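Local structure of type I modular polyketide synthase (Streptomyces albus subsp. albus, 6IYR) at residues G181-G184 and F185-D189. The protein probably loads an extender acyl group from a coenzyme A thioester for polyketide chain growth, as the acyltransferase domain of salinomycin synthase module 8. Numbering follows the deposited sequence.
Sequences GAPG and FDRVD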
loop_
_atom_site.group_PDB
_atom_site.type_symbol
_atom_site.label_atom_id
_atom_site.label_comp_id
_atom_site.label_asym_id
_atom_site.label_seq_id
_atom_site.Cartn_x
_atom_site.Cartn_y
_atom_site.Cartn_z
ATOM N N GLY A 181 4.535 27.533 -1.323
ATOM C CA GLY A 181 5.847 27.612 -0.704
ATOM C C GLY A 181 6.578 26.307 -0.813
ATOM O O GLY A 181 7.802 26.295 -0.763
ATOM N N ALA A 182 5.843 25.203 -0.866
ATOM C CA ALA A 182 6.456 23.895 -0.946
ATOM C C ALA A 182 6.709 23.553 -2.413
ATOM O O ALA A 182 5.969 23.932 -3.311
ATOM C CB ALA A 182 5.590 22.820 -0.311
ATOM N N PRO A 183 7.698 22.711 -2.642
ATOM C CA PRO A 183 7.921 22.219 -3.994
ATOM C C PRO A 183 6.862 21.219 -4.388
ATOM O O PRO A 183 6.213 20.633 -3.526
ATOM C CB PRO A 183 9.293 21.556 -3.883
ATOM C CG PRO A 183 9.410 21.178 -2.449
ATOM C CD PRO A 183 8.710 22.239 -1.682
ATOM N N GLY A 184 6.792 20.916 -5.676
ATOM C CA GLY A 184 5.756 20.027 -6.208
ATOM C C GLY A 184 6.167 18.576 -6.337
ATOM O O GLY A 184 7.337 18.222 -6.237
ATOM N N PHE A 185 5.196 17.753 -6.689
ATOM C CA PHE A 185 5.409 16.355 -6.883
ATOM C C PHE A 185 6.095 16.053 -8.213
ATOM O O PHE A 185 6.474 14.929 -8.439
ATOM C CB PHE A 185 4.096 15.622 -6.831
ATOM C CG PHE A 185 3.445 15.641 -5.494
ATOM C CD1 PHE A 185 4.199 15.625 -4.335
ATOM C CD2 PHE A 185 2.079 15.583 -5.391
ATOM C CE1 PHE A 185 3.591 15.656 -3.105
ATOM C CE2 PHE A 185 1.470 15.558 -4.156
ATOM C CZ PHE A 185 2.224 15.635 -3.016
ATOM N N ASP A 186 6.259 17.063 -9.059
ATOM C CA ASP A 186 6.905 16.910 -10.355
ATOM C C ASP A 186 8.417 16.822 -10.172
ATOM O O ASP A 186 9.118 16.548 -11.111
ATOM C CB ASP A 186 6.576 18.108 -11.291
ATOM C CG ASP A 186 5.846 17.682 -12.591
ATOM O OD1 ASP A 186 4.814 16.965 -12.488
ATOM O OD2 ASP A 186 6.272 18.110 -13.709
ATOM N N ARG A 187 8.914 16.941 -8.954
ATOM C CA ARG A 187 10.317 16.694 -8.705
ATOM C C ARG A 187 10.471 15.329 -8.072
ATOM O O ARG A 187 9.954 15.080 -6.972
ATOM C CB ARG A 187 10.904 17.775 -7.789
ATOM C CG ARG A 187 11.328 19.002 -8.570
ATOM C CD ARG A 187 11.733 20.138 -7.650
ATOM N NE ARG A 187 12.744 19.759 -6.672
ATOM C CZ ARG A 187 13.085 20.534 -5.645
ATOM N NH1 ARG A 187 13.984 20.126 -4.771
ATOM N NH2 ARG A 187 12.535 21.736 -5.492
ATOM N N VAL A 188 11.279 14.482 -8.711
ATOM C CA VAL A 188 11.517 13.136 -8.208
ATOM C C VAL A 188 12.159 13.141 -6.799
ATOM O O VAL A 188 11.853 12.274 -5.985
ATOM C CB VAL A 188 12.323 12.279 -9.225
ATOM C CG1 VAL A 188 13.735 12.813 -9.409
ATOM C CG2 VAL A 188 12.361 10.813 -8.805
ATOM N N ASP A 189 12.945 14.164 -6.493
ATOM C CA ASP A 189 13.624 14.259 -5.218
ATOM C C ASP A 189 12.687 14.714 -4.133
ATOM O O ASP A 189 13.053 14.688 -2.994
ATOM C CB ASP A 189 14.859 15.196 -5.270
ATOM C CG ASP A 189 14.521 16.656 -5.544
ATOM O OD1 ASP A 189 13.759 16.952 -6.507
ATOM O OD2 ASP A 189 15.160 17.543 -4.902
#
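Arg-187 reaches back over the turn that precedes its helix and meets Pro-183 with one end of its guanidinium. At the root of the side chain, Arg-187 CB lies 3.9 Å from Gly-184 O. CG stands beside the backbone N and anti to the carbonyl carbon (chi1 -84°), and the chain runs out extended until it turns about the CG-CD bond (chi3 53°), which swings the guanidinium round between two neighbours. On one side Arg-187 NE donates to Asp-189 OD1 at 3.0 Å and Arg-187 NH1 to Asp-189 OD2 at 2.8 Å, a side-on, two-nitrogen salt bridge. Both carboxylate oxygens are met on their syn side, from somewhat out of the carboxylate plane, and the carboxylate lies at the guanidinium edge, close to its plane, an arrangement that fixes the rotation of the arginine head. The remaining nitrogen, Arg-187 NH2, comes to 3.6 Å from Pro-183 CB, a van der Waals contact with the proline ring. A type I beta turn runs from Gly-184 to Arg-187, closed by a weak hydrogen bond of 3.4 Å from Arg-187 N to Gly-184 O. Arg-187 is also the N-cap residue of helix 188-208. The turn joins the loop after helix 172-177 to helix 188-208 at the protein surface, with Phe-185 touching Val-175 and Val-191 of these two helices and Pro-183 resting on Val-190.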